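Local coordinates for L-iditol 2-dehydrogenase (PDB 4OH1), which probably oxidises polyols such as L-iditol with NAD+, as a zinc-binding member of the zinc-containing alcohol dehydrogenase family, at residues 163-167 / 304-308; 176-182 / 200-205; 187-192 / 315-320; 245-251 / 268-274; 259-263 / 292-296. All coordinates share one frame; numbering follows the deposited sequence.

Interaction 1: residues 163-167 / 304-308; sequences LSSAE and QFPKS
Glu167 and Lys307 reach for each other from opposite directions, and the amide of Gln304 lies beside their meeting point, joined to both. The ammonium NZ of Lys307 sits 2.8 Å from Glu167 OE2 in a salt bridge, on the syn lone pair of that oxygen. The other carboxylate oxygen, OE1, takes a nearly straight bond from Gln304 NE2 at 3.0 Å. That bond lies in the amide plane of Gln304 but comes in from above the carboxylate, the two flat groups being turned 38° apart. Gln304 OE1 accepts from Lys307 NZ in its carbonyl plane, so amide, ammonium and carboxylate close a ring of three bonds. Helix 156-168, which carries Glu157 of one zinc site, is thereby tied to segment 304-308, on helix 305-311, the side chain of Ser308 lying about 7 Å from that of Glu157. Gln304 bends at chi2 (-76°), which turns NE2 toward Ser164 as well; the bond to Ser164 OG, 3.1 Å long, is less straight and tilted from the amide plane. Ser164 OG is also hydrogen-bonded to the carbonyl of Thr160. Beside this polar group Leu163 lays CD1 against the backbone and CB of Ser308, 3.7 Å from its CA, while Ser308 OG is hydrogen-bonded to Val156 O. Tyr173 of the second subunit packs on Leu163, Glu167 and Lys307.

Interaction 2: residues 176-182 / 200-205; sequences SVAIMGA and TITVFD
Phe204 sets its ring carbon CG anti to its own carbonyl carbon (chi1 -62°), and Met180, a selenomethionine, folds back at chi2 and chi3, which brings SE and CE over to the ring. The two side chains lie alongside each other and point the same way. SE is 3.6 Å from Phe204 CD1 and 4.4 Å from the ring centroid, an oblique Met-aromatic contact. Ala178 CB touches CE1 of the same ring. On the other face of the sheet Ile179 runs beside Ile201, its CD1 4.1 Å from Ile201 CG2, and its CB meets Val203 CG2. Between these two layers the strands pair in parallel, their short axes 13° apart, through five backbone bonds from Val177 N to Gly181 N. Beyond the last of them Asp205, its CG anti to the backbone N (chi1 -160°), swings OD2 to Ala182 N at 2.9 Å, met on the anti side and tilted out of the carboxylate plane. This ties down the turn that starts at Gly181, the first glycine of a probable Rossmann-type GxGxxG sequence. Strands 176-180 and 200-205 are joined by helix 184-194 in a beta-alpha-beta crossover; that helix covers Ile201 and Val203, helix 208-216 flanks Asp205, and strand 242-247 borders strand 176-180.

Interaction 3: residues 187-192 / 315-320; sequences MMLVQL and MDFSKI
Gln191 projects from helix 184-194 into the bend of residues 315-320, and its CB and both polar amide atoms find partners there. The helix follows the glycine-rich turn of the Rossmann-type domain, and the Met188 side chain is about 8 Å from a bound zinc ion. Gln191 CB rests against the methyl of selenomethionine Met315, 3.7 Å from CE. Past CG the chain is extended (chi2 -166°), which carries the amide straight out to the backbone of Asp316. OE1 accepts from Asp316 N at 2.8 Å, in its own carbonyl plane and on a lone pair, with Met315 CA close by. NE2 gives a hydrogen to Asp316 O at 2.9 Å; this donor keeps the acceptor in the amide plane but stands tilted from the carbonyl plane of Asp316. The same nitrogen also touches Ile320 CD1 and is hydrogen-bonded to Asn217 OD1. Ile320 approaches Gln191 from the opposite direction, and its CG1 lies 3.7 Å from Met187 CB. Its CD1 meets Met188 CG, the two side chains crossing at about a right angle, and Met188 CG also comes near the edge of the Phe317 ring. At the other end of the segment SE of Met315 approaches Leu192 CD2. Asp316 OD1 takes the N-H of Ser318 in an Asx turn within the loop between helix 305-311 and strand 321-326. Both amide ends of Gln191 bond to one residue's backbone, so its rotation is fixed, and the backbone N-H and C=O of Asp316 are both satisfied by one side chain whose NE2 has a second acceptor in Asn217.

Interaction 4: residues 245-251 / 268-274; sequences VLEGTGA and AVYFAMY
Glu247 and Tyr270 are paired neighbours on adjacent parallel strands, their side chains on the same face of the sheet. The strands are bonded by Val269 N to Val245 O and Glu247 N to Val269 O, both 2.7 Å. Past the end of strand 266-270, Phe271 N gives to Glu247 O at 3.2 Å and Ala272 N does so weakly. Side-chain polar bonds centre on the Glu247 carboxylate. OE1 takes Gly250 N on its syn lone pair and, in a weak bond, Tyr274 OH at 2.7 Å. OE2 is gripped from opposite faces of its plane by Thr249 OG1 and Thr249 N. The bend at chi2 (-46°) curls the carboxylate back over its own loop, where Thr249 OG1 also holds Ala251 N in an ST turn. Aromatic and apolar contacts complete the joint. Glu247 CB lies 3.4 Å from Tyr270 CD1, the two side chains crossing at about a right angle. Phe271 turns one face to the Glu247 carbonyl oxygen and Gly248 CA, with Leu246 CB near CE1, while Ala272 CB presses on Gly250. Gly248 and Gly250 leave room for this closeness. Strand, glycine turn and the following helix 252-261 form a strand-turn-helix resembling a GxGxxA element in the Rossmann-type sheet of the zinc-binding dehydrogenase family.

Interaction 5: residues 259-263 / 292-296; sequences LQLLA and QKHIH
Lys293 stretches across the end of helix 252-261, joining it to the outermost strand, within this chain, of the parallel Rossmann-type sheet, just before strand 294-297 begins. From CG outward the lysine is fully extended (chi2 168°, chi3 176°); its CG is anti to its carbonyl carbon, and the straight chain beyond carries NZ to Leu259 O. Leu262 slides past it in the opposite direction, with CD2 3.8 Å from both CB and CG of Lys293. Leu262 sets CG anti to its backbone N (chi1 -167°), which turns this methyl to the lysine and lets it come near His294 O. Leu259 crosses the lysine obliquely; its CD1 lies 4.0 Å from Lys293 CD. The same methyl meets Ile295 CD1 at 3.7 Å, those two side chains standing at about a right angle. Both leucine methyls thus lie against one side of the aliphatic stem, while the ammonium goes on to polar atoms at the helix end. Asp287 forms a salt bridge with NZ, and a water accepts from Lys293 NZ at 2.8 Å. His294, Ile295 and His296 pair in an antiparallel ladder with a strand of the fourth subunit, another copy of the protein, so the sheet runs on across that interface. Leu259 O takes two donors from opposite faces of its carbonyl plane, Leu262 N on one and Lys293 NZ on the other, the latter 2.8 Å away and well above the plane.

Interactions 2, 4 and 5 all belong to the six-stranded parallel sheet and its helices: strands 176-180 and 242-247 are neighbours, so interactions 2 and 4 are joined through backbone pairing, and Ala268 pairs with the strand of interaction 5. Interactions 1 and 3 instead fasten helices 156-168 and 184-194 to the later segments 304-308 and 315-320, and Leu163 packs on Leu192 where they touch. All five are mostly buried. Backbone ladders dominate interactions 2 and 4, whereas side chains do the bonding in the others: a salt bridge between two partly exposed residues in 1, an amide in 3, a lysine in 5, the last farthest from the chain's centre.

Interaction 1: residues 163-167 / 304-308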
# COMPACT_ATOMS: atom_id res chain seq x y z
N LEU A 163 1.26 11.27 -14.27
CA LEU A 163 1.43 9.97 -13.65
C LEU A 163 1.33 10.05 -12.15
O LEU A 163 0.71 9.19 -11.55
CB LEU A 163 2.78 9.32 -14.02
CG LEU A 163 2.84 8.72 -15.41
CD1 LEU A 163 4.26 8.62 -15.87
CD2 LEU A 163 2.25 7.36 -15.44
N SER A 164 1.94 11.05 -11.53
CA SER A 164 1.87 11.17 -10.07
C SER A 164 0.47 11.43 -9.54
O SER A 164 0.13 10.96 -8.48
CB SER A 164 2.71 12.33 -9.56
OG SER A 164 4.01 12.15 -10.04
N SER A 165 -0.25 12.27 -10.23
CA SER A 165 -1.60 12.61 -9.89
C SER A 165 -2.50 11.39 -10.08
O SER A 165 -3.29 11.07 -9.20
CB SER A 165 -2.07 13.78 -10.80
OG SER A 165 -1.27 14.93 -10.48
N ALA A 166 -2.33 10.65 -11.16
CA ALA A 166 -3.13 9.44 -11.35
C ALA A 166 -2.88 8.44 -10.27
O ALA A 166 -3.81 7.84 -9.75
CB ALA A 166 -2.91 8.81 -12.71
N GLU A 167 -1.63 8.29 -9.88
CA GLU A 167 -1.30 7.35 -8.86
C GLU A 167 -1.81 7.79 -7.55
O GLU A 167 -2.24 6.99 -6.75
CB GLU A 167 0.22 7.18 -8.79
CG GLU A 167 0.72 6.40 -9.96
CD GLU A 167 2.24 6.34 -10.11
OE1 GLU A 167 2.97 7.10 -9.42
OE2 GLU A 167 2.70 5.52 -10.96
N GLN A 304 9.79 9.75 -11.13
CA GLN A 304 8.87 9.38 -12.18
C GLN A 304 9.46 9.38 -13.57
O GLN A 304 8.78 8.96 -14.54
CB GLN A 304 7.66 10.33 -12.17
CG GLN A 304 6.85 10.34 -10.90
CD GLN A 304 5.96 9.11 -10.74
OE1 GLN A 304 6.20 8.08 -11.31
NE2 GLN A 304 4.98 9.23 -9.96
N PHE A 305 10.66 9.88 -13.72
CA PHE A 305 11.20 10.11 -15.07
C PHE A 305 11.40 8.84 -15.90
O PHE A 305 10.94 8.75 -17.04
CB PHE A 305 12.43 11.04 -15.00
CG PHE A 305 12.08 12.54 -15.19
CD1 PHE A 305 11.52 13.29 -14.14
CD2 PHE A 305 12.27 13.16 -16.39
CE1 PHE A 305 11.18 14.64 -14.34
CE2 PHE A 305 11.92 14.50 -16.58
CZ PHE A 305 11.38 15.23 -15.55
N PRO A 306 12.03 7.80 -15.32
CA PRO A 306 12.22 6.57 -16.10
C PRO A 306 10.87 5.96 -16.53
O PRO A 306 10.68 5.61 -17.73
CB PRO A 306 13.02 5.67 -15.14
CG PRO A 306 13.76 6.69 -14.29
CD PRO A 306 12.76 7.75 -14.05
N LYS A 307 9.94 5.93 -15.58
CA LYS A 307 8.54 5.48 -15.81
C LYS A 307 7.86 6.21 -16.96
O LYS A 307 7.30 5.64 -17.93
CB LYS A 307 7.77 5.61 -14.50
CG LYS A 307 6.35 5.09 -14.56
CD LYS A 307 5.55 5.48 -13.38
CE LYS A 307 6.06 4.86 -12.12
NZ LYS A 307 5.47 5.56 -10.99
N SER A 308 7.94 7.50 -16.87
CA SER A 308 7.36 8.33 -17.89
C SER A 308 7.96 8.09 -19.25
O SER A 308 7.26 8.02 -20.29
CB SER A 308 7.54 9.79 -17.46
OG SER A 308 7.02 10.65 -18.43

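Interaction 2: residues 176-182 / 200-205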
# COMPACT_ATOMS: atom_id res chain seq x y z
N SER A 176 -14.28 4.65 -11.36
CA SER A 176 -14.78 5.80 -12.10
C SER A 176 -13.91 7.01 -11.79
O SER A 176 -13.52 7.28 -10.63
CB SER A 176 -16.27 6.05 -11.79
OG SER A 176 -16.45 6.35 -10.43
N VAL A 177 -13.64 7.77 -12.86
CA VAL A 177 -12.69 8.88 -12.82
C VAL A 177 -13.32 10.16 -13.32
O VAL A 177 -13.91 10.19 -14.42
CB VAL A 177 -11.45 8.57 -13.70
CG1 VAL A 177 -10.50 9.70 -13.70
CG2 VAL A 177 -10.77 7.35 -13.23
N ALA A 178 -13.23 11.20 -12.52
CA ALA A 178 -13.63 12.55 -12.96
C ALA A 178 -12.40 13.44 -13.10
O ALA A 178 -11.62 13.56 -12.15
CB ALA A 178 -14.59 13.19 -11.95
N ILE A 179 -12.22 14.04 -14.27
CA ILE A 179 -11.09 14.93 -14.52
C ILE A 179 -11.61 16.33 -14.75
O ILE A 179 -12.42 16.53 -15.65
CB ILE A 179 -10.25 14.47 -15.74
CG1 ILE A 179 -9.61 13.11 -15.46
CG2 ILE A 179 -9.16 15.51 -16.12
CD1 ILE A 179 -9.26 12.35 -16.68
N MSE A 180 -11.18 17.27 -13.92
CA MSE A 180 -11.60 18.70 -14.06
C MSE A 180 -10.50 19.38 -14.89
O MSE A 180 -9.33 19.52 -14.45
CB MSE A 180 -11.75 19.42 -12.74
CG MSE A 180 -12.20 18.57 -11.57
SE MSE A 180 -13.92 17.62 -11.97
CE MSE A 180 -14.87 19.30 -12.00
N GLY A 181 -10.88 19.74 -16.10
CA GLY A 181 -10.01 20.50 -17.01
C GLY A 181 -9.65 19.68 -18.23
O GLY A 181 -9.14 18.59 -18.11
N ALA A 182 -9.96 20.19 -19.41
CA ALA A 182 -9.63 19.50 -20.66
C ALA A 182 -8.43 20.12 -21.38
O ALA A 182 -8.42 20.22 -22.62
CB ALA A 182 -10.81 19.48 -21.55
N THR A 200 -15.11 4.02 -16.01
CA THR A 200 -15.81 5.25 -16.44
C THR A 200 -14.92 6.48 -16.32
O THR A 200 -14.30 6.66 -15.30
CB THR A 200 -17.07 5.46 -15.63
OG1 THR A 200 -17.92 4.36 -15.86
CG2 THR A 200 -17.81 6.72 -16.07
N ILE A 201 -14.78 7.25 -17.40
CA ILE A 201 -13.93 8.47 -17.40
C ILE A 201 -14.76 9.65 -17.88
O ILE A 201 -15.25 9.62 -18.98
CB ILE A 201 -12.73 8.33 -18.31
CG1 ILE A 201 -11.88 7.13 -17.88
CG2 ILE A 201 -11.88 9.56 -18.22
CD1 ILE A 201 -10.78 6.67 -18.85
N THR A 202 -14.96 10.65 -17.04
CA THR A 202 -15.74 11.85 -17.40
C THR A 202 -14.90 13.08 -17.23
O THR A 202 -14.31 13.31 -16.16
CB THR A 202 -16.93 12.00 -16.46
OG1 THR A 202 -17.72 10.81 -16.52
CG2 THR A 202 -17.79 13.18 -16.82
N VAL A 203 -14.80 13.87 -18.27
CA VAL A 203 -14.06 15.13 -18.23
C VAL A 203 -15.00 16.33 -18.17
O VAL A 203 -16.09 16.34 -18.80
CB VAL A 203 -13.13 15.23 -19.46
CG1 VAL A 203 -12.41 16.59 -19.55
CG2 VAL A 203 -12.08 14.10 -19.42
N PHE A 204 -14.59 17.33 -17.42
CA PHE A 204 -15.39 18.54 -17.24
C PHE A 204 -14.61 19.75 -17.74
O PHE A 204 -13.45 19.86 -17.45
CB PHE A 204 -15.74 18.73 -15.75
CG PHE A 204 -16.56 17.64 -15.17
CD1 PHE A 204 -15.96 16.45 -14.76
CD2 PHE A 204 -17.93 17.79 -14.95
CE1 PHE A 204 -16.70 15.43 -14.17
CE2 PHE A 204 -18.66 16.77 -14.36
CZ PHE A 204 -18.00 15.57 -13.98
N ASP A 205 -15.25 20.62 -18.52
CA ASP A 205 -14.62 21.90 -18.91
C ASP A 205 -15.70 22.91 -19.27
O ASP A 205 -16.84 22.51 -19.40
CB ASP A 205 -13.67 21.67 -20.11
CG ASP A 205 -12.64 22.78 -20.29
OD1 ASP A 205 -12.94 23.84 -20.92
OD2 ASP A 205 -11.49 22.61 -19.83

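Interaction 3: residues 187-192 / 315-320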
# COMPACT_ATOMS: atom_id res chain seq x y z
N MSE A 187 -5.74 15.81 -20.90
CA MSE A 187 -5.77 14.83 -21.97
C MSE A 187 -4.83 13.70 -21.60
O MSE A 187 -5.13 12.54 -21.79
CB MSE A 187 -5.35 15.44 -23.29
CG MSE A 187 -6.31 16.50 -23.84
SE MSE A 187 -8.20 15.88 -23.88
CE MSE A 187 -8.82 16.50 -22.14
N MSE A 188 -3.70 13.99 -21.01
CA MSE A 188 -2.82 12.92 -20.56
C MSE A 188 -3.47 12.05 -19.45
O MSE A 188 -3.27 10.85 -19.43
CB MSE A 188 -1.50 13.47 -20.02
CG MSE A 188 -0.74 14.22 -21.08
SE MSE A 188 1.04 14.91 -20.53
CE MSE A 188 0.78 16.69 -21.36
N LEU A 189 -4.18 12.68 -18.51
CA LEU A 189 -4.94 11.94 -17.50
C LEU A 189 -6.04 11.07 -18.15
O LEU A 189 -6.31 9.97 -17.69
CB LEU A 189 -5.53 12.86 -16.48
CG LEU A 189 -4.47 13.45 -15.55
CD1 LEU A 189 -5.10 14.58 -14.75
CD2 LEU A 189 -3.87 12.38 -14.63
N VAL A 190 -6.67 11.53 -19.21
CA VAL A 190 -7.65 10.69 -19.87
C VAL A 190 -6.96 9.40 -20.34
O VAL A 190 -7.43 8.28 -20.07
CB VAL A 190 -8.36 11.38 -21.04
CG1 VAL A 190 -9.14 10.39 -21.86
CG2 VAL A 190 -9.33 12.46 -20.53
N GLN A 191 -5.84 9.55 -21.03
CA GLN A 191 -5.13 8.40 -21.57
C GLN A 191 -4.62 7.49 -20.47
O GLN A 191 -4.70 6.27 -20.60
CB GLN A 191 -4.01 8.82 -22.50
CG GLN A 191 -4.55 9.49 -23.79
CD GLN A 191 -3.54 9.62 -24.90
OE1 GLN A 191 -2.61 8.83 -25.00
NE2 GLN A 191 -3.77 10.58 -25.80
N LEU A 192 -4.12 8.09 -19.40
CA LEU A 192 -3.62 7.33 -18.29
C LEU A 192 -4.71 6.68 -17.48
O LEU A 192 -4.46 5.61 -16.89
CB LEU A 192 -2.77 8.19 -17.34
CG LEU A 192 -1.41 8.65 -17.85
CD1 LEU A 192 -0.83 9.56 -16.86
CD2 LEU A 192 -0.46 7.49 -18.12
N MSE A 315 1.42 6.26 -25.19
CA MSE A 315 0.56 7.42 -25.21
C MSE A 315 0.39 7.78 -26.67
O MSE A 315 1.19 7.40 -27.48
CB MSE A 315 1.23 8.62 -24.58
CG MSE A 315 1.74 8.46 -23.21
SE MSE A 315 0.23 8.07 -22.05
CE MSE A 315 -0.54 9.85 -22.02
N ASP A 316 -0.62 8.56 -26.98
CA ASP A 316 -0.78 9.07 -28.38
C ASP A 316 -0.83 10.58 -28.31
O ASP A 316 -1.85 11.17 -27.92
CB ASP A 316 -2.05 8.56 -28.97
CG ASP A 316 -2.30 9.08 -30.39
OD1 ASP A 316 -1.55 9.93 -30.87
OD2 ASP A 316 -3.25 8.62 -31.01
N PHE A 317 0.27 11.22 -28.66
CA PHE A 317 0.35 12.65 -28.46
C PHE A 317 -0.16 13.38 -29.66
O PHE A 317 -0.17 14.59 -29.68
CB PHE A 317 1.77 13.10 -28.13
CG PHE A 317 2.21 12.73 -26.77
CD1 PHE A 317 1.52 13.15 -25.67
CD2 PHE A 317 3.25 11.89 -26.56
CE1 PHE A 317 1.89 12.75 -24.40
CE2 PHE A 317 3.62 11.52 -25.29
CZ PHE A 317 2.96 11.96 -24.22
N SER A 318 -0.61 12.66 -30.68
CA SER A 318 -1.16 13.34 -31.85
C SER A 318 -2.49 13.96 -31.44
O SER A 318 -3.03 14.74 -32.12
CB SER A 318 -1.39 12.35 -32.95
OG SER A 318 -2.46 11.46 -32.61
N LYS A 319 -2.99 13.63 -30.27
CA LYS A 319 -4.24 14.15 -29.78
C LYS A 319 -4.06 15.18 -28.67
O LYS A 319 -5.02 15.58 -28.03
CB LYS A 319 -4.97 12.96 -29.17
CG LYS A 319 -5.30 11.94 -30.25
CD LYS A 319 -6.10 10.80 -29.72
CE LYS A 319 -6.45 9.82 -30.78
NZ LYS A 319 -6.63 8.53 -30.07
N ILE A 320 -2.83 15.59 -28.45
CA ILE A 320 -2.49 16.43 -27.34
C ILE A 320 -1.63 17.58 -27.80
O ILE A 320 -1.95 18.75 -27.53
CB ILE A 320 -1.76 15.61 -26.28
CG1 ILE A 320 -2.71 14.50 -25.75
CG2 ILE A 320 -1.26 16.50 -25.15
CD1 ILE A 320 -2.12 13.61 -24.64

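Interaction 4: residues 245-251 / 268-274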
# COMPACT_ATOMS: atom_id res chain seq x y z
N VAL A 245 -11.11 11.71 -8.33
CA VAL A 245 -11.31 13.06 -8.86
C VAL A 245 -9.95 13.77 -8.99
O VAL A 245 -9.14 13.81 -8.03
CB VAL A 245 -12.30 13.85 -7.96
CG1 VAL A 245 -12.31 15.33 -8.30
CG2 VAL A 245 -13.73 13.30 -8.06
N LEU A 246 -9.72 14.34 -10.17
CA LEU A 246 -8.45 14.99 -10.47
C LEU A 246 -8.68 16.43 -10.86
O LEU A 246 -9.26 16.69 -11.91
CB LEU A 246 -7.77 14.31 -11.64
CG LEU A 246 -7.29 12.98 -11.06
CD1 LEU A 246 -7.93 11.94 -11.76
CD2 LEU A 246 -5.83 12.88 -11.01
N GLU A 247 -8.22 17.34 -10.03
CA GLU A 247 -8.48 18.81 -10.22
C GLU A 247 -7.26 19.52 -10.78
O GLU A 247 -6.25 19.71 -10.09
CB GLU A 247 -8.90 19.48 -8.92
CG GLU A 247 -9.73 20.80 -9.10
CD GLU A 247 -9.18 21.78 -10.15
OE1 GLU A 247 -8.11 22.40 -9.96
OE2 GLU A 247 -9.87 21.92 -11.17
N GLY A 248 -7.36 19.86 -12.07
CA GLY A 248 -6.28 20.51 -12.82
C GLY A 248 -6.62 21.90 -13.38
O GLY A 248 -5.82 22.47 -14.08
N THR A 249 -7.80 22.46 -13.12
CA THR A 249 -8.10 23.80 -13.61
C THR A 249 -7.50 24.89 -12.75
O THR A 249 -7.31 25.96 -13.24
CB THR A 249 -9.58 24.12 -13.64
OG1 THR A 249 -10.09 24.18 -12.30
CG2 THR A 249 -10.35 23.06 -14.47
N GLY A 250 -7.28 24.64 -11.47
CA GLY A 250 -6.80 25.68 -10.57
C GLY A 250 -7.88 26.65 -10.16
O GLY A 250 -7.60 27.68 -9.57
N ALA A 251 -9.13 26.35 -10.48
CA ALA A 251 -10.25 27.23 -10.13
C ALA A 251 -10.99 26.64 -8.95
O ALA A 251 -11.13 25.42 -8.84
CB ALA A 251 -11.19 27.35 -11.30
N ALA A 268 -9.64 12.34 -4.04
CA ALA A 268 -9.54 13.59 -4.85
C ALA A 268 -8.13 14.18 -4.76
O ALA A 268 -7.61 14.37 -3.64
CB ALA A 268 -10.53 14.60 -4.37
N VAL A 269 -7.59 14.57 -5.92
CA VAL A 269 -6.24 15.10 -6.03
C VAL A 269 -6.29 16.49 -6.67
O VAL A 269 -6.78 16.67 -7.79
CB VAL A 269 -5.35 14.21 -6.86
CG1 VAL A 269 -3.95 14.73 -6.84
CG2 VAL A 269 -5.31 12.80 -6.27
N TYR A 270 -5.74 17.44 -5.92
CA TYR A 270 -5.66 18.84 -6.30
C TYR A 270 -4.23 19.14 -6.62
O TYR A 270 -3.40 19.31 -5.75
CB TYR A 270 -6.20 19.71 -5.15
CG TYR A 270 -7.67 19.48 -4.92
CD1 TYR A 270 -8.64 20.16 -5.65
CD2 TYR A 270 -8.11 18.53 -4.02
CE1 TYR A 270 -10.02 19.92 -5.45
CE2 TYR A 270 -9.46 18.28 -3.83
CZ TYR A 270 -10.41 18.99 -4.53
OH TYR A 270 -11.73 18.67 -4.33
N PHE A 271 -3.93 19.14 -7.90
CA PHE A 271 -2.56 19.28 -8.42
C PHE A 271 -2.30 20.55 -9.22
O PHE A 271 -1.18 20.79 -9.63
CB PHE A 271 -2.19 18.04 -9.30
CG PHE A 271 -2.99 17.91 -10.55
CD1 PHE A 271 -4.18 17.22 -10.57
CD2 PHE A 271 -2.52 18.42 -11.75
CE1 PHE A 271 -4.94 17.09 -11.76
CE2 PHE A 271 -3.28 18.30 -12.95
CZ PHE A 271 -4.49 17.64 -12.95
N ALA A 272 -3.35 21.33 -9.49
CA ALA A 272 -3.18 22.59 -10.18
C ALA A 272 -2.47 23.60 -9.30
O ALA A 272 -2.36 23.46 -8.08
CB ALA A 272 -4.52 23.12 -10.59
N MSE A 273 -1.95 24.64 -9.93
CA MSE A 273 -1.51 25.83 -9.22
C MSE A 273 -2.71 26.74 -9.03
O MSE A 273 -3.37 27.10 -10.01
CB MSE A 273 -0.52 26.59 -10.07
CG MSE A 273 0.90 26.15 -9.95
SE MSE A 273 1.83 27.75 -10.44
CE MSE A 273 1.26 28.83 -8.86
N TYR A 274 -3.02 27.10 -7.80
CA TYR A 274 -4.24 27.87 -7.52
C TYR A 274 -3.93 29.40 -7.43
O TYR A 274 -2.79 29.82 -7.23
CB TYR A 274 -4.96 27.26 -6.29
CG TYR A 274 -5.46 25.84 -6.59
CD1 TYR A 274 -4.64 24.73 -6.45
CD2 TYR A 274 -6.74 25.62 -7.09
CE1 TYR A 274 -5.08 23.45 -6.77
CE2 TYR A 274 -7.19 24.35 -7.41
CZ TYR A 274 -6.36 23.28 -7.26
OH TYR A 274 -6.80 22.04 -7.65

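Interaction 5: residues 259-263 / 292-296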
# COMPACT_ATOMS: atom_id res chain seq x y z
N LEU A 259 -15.10 17.89 -5.29
CA LEU A 259 -15.36 17.28 -3.98
C LEU A 259 -16.78 16.72 -3.94
O LEU A 259 -17.03 15.62 -3.40
CB LEU A 259 -15.14 18.29 -2.86
CG LEU A 259 -15.21 17.81 -1.42
CD1 LEU A 259 -14.17 16.78 -1.12
CD2 LEU A 259 -15.04 19.04 -0.49
N GLN A 260 -17.71 17.44 -4.52
CA GLN A 260 -19.09 16.97 -4.53
C GLN A 260 -19.34 15.69 -5.29
O GLN A 260 -20.16 14.89 -4.91
CB GLN A 260 -19.98 18.04 -5.13
CG GLN A 260 -20.10 19.22 -4.22
CD GLN A 260 -21.11 20.21 -4.73
OE1 GLN A 260 -21.25 20.43 -5.95
NE2 GLN A 260 -21.83 20.83 -3.79
N LEU A 261 -18.60 15.53 -6.39
CA LEU A 261 -18.60 14.34 -7.24
C LEU A 261 -17.96 13.12 -6.63
O LEU A 261 -18.21 11.99 -7.02
CB LEU A 261 -17.84 14.63 -8.54
CG LEU A 261 -18.48 15.59 -9.52
CD1 LEU A 261 -17.46 15.98 -10.55
CD2 LEU A 261 -19.71 15.03 -10.16
N LEU A 262 -17.14 13.34 -5.64
CA LEU A 262 -16.36 12.29 -5.08
C LEU A 262 -17.21 11.25 -4.29
O LEU A 262 -17.98 11.59 -3.42
CB LEU A 262 -15.27 12.93 -4.19
CG LEU A 262 -14.18 11.91 -3.79
CD1 LEU A 262 -13.33 11.49 -4.95
CD2 LEU A 262 -13.31 12.56 -2.71
N ALA A 263 -17.04 9.99 -4.61
CA ALA A 263 -17.71 8.89 -3.90
C ALA A 263 -17.23 8.72 -2.49
O ALA A 263 -16.17 9.23 -2.11
CB ALA A 263 -17.49 7.62 -4.64
N GLN A 292 -16.14 9.57 4.40
CA GLN A 292 -14.85 9.00 4.40
C GLN A 292 -14.05 9.40 3.13
O GLN A 292 -13.38 8.58 2.51
CB GLN A 292 -14.99 7.46 4.56
CG GLN A 292 -13.66 6.84 5.03
CD GLN A 292 -13.74 5.40 5.47
OE1 GLN A 292 -14.05 5.10 6.63
NE2 GLN A 292 -13.45 4.49 4.54
N LYS A 293 -14.13 10.65 2.74
CA LYS A 293 -13.40 11.12 1.58
C LYS A 293 -11.90 11.29 1.89
O LYS A 293 -11.49 11.37 3.03
CB LYS A 293 -14.01 12.39 1.01
CG LYS A 293 -15.39 12.19 0.41
CD LYS A 293 -16.05 13.53 0.14
CE LYS A 293 -17.40 13.34 -0.55
NZ LYS A 293 -17.92 14.65 -0.97
N HIS A 294 -11.08 11.20 0.84
CA HIS A 294 -9.64 11.39 0.97
C HIS A 294 -9.31 12.52 0.01
O HIS A 294 -9.62 12.42 -1.20
CB HIS A 294 -8.84 10.13 0.64
CG HIS A 294 -9.37 8.90 1.27
ND1 HIS A 294 -9.08 8.53 2.55
CD2 HIS A 294 -10.21 7.95 0.79
CE1 HIS A 294 -9.74 7.43 2.86
NE2 HIS A 294 -10.44 7.06 1.81
N ILE A 295 -8.71 13.58 0.57
CA ILE A 295 -8.34 14.78 -0.19
C ILE A 295 -6.82 14.93 -0.16
O ILE A 295 -6.20 15.01 0.92
CB ILE A 295 -9.00 15.98 0.49
CG1 ILE A 295 -10.52 15.84 0.33
CG2 ILE A 295 -8.51 17.29 -0.12
CD1 ILE A 295 -11.29 16.76 1.18
N HIS A 296 -6.23 14.99 -1.34
CA HIS A 296 -4.79 15.01 -1.46
C HIS A 296 -4.31 16.18 -2.27
O HIS A 296 -4.96 16.60 -3.26
CB HIS A 296 -4.27 13.80 -2.25
CG HIS A 296 -4.83 12.50 -1.81
ND1 HIS A 296 -4.35 11.82 -0.72
CD2 HIS A 296 -5.81 11.72 -2.33
CE1 HIS A 296 -5.03 10.69 -0.57
NE2 HIS A 296 -5.92 10.62 -1.53
O HOH W 1 -20.02 13.99 -2.66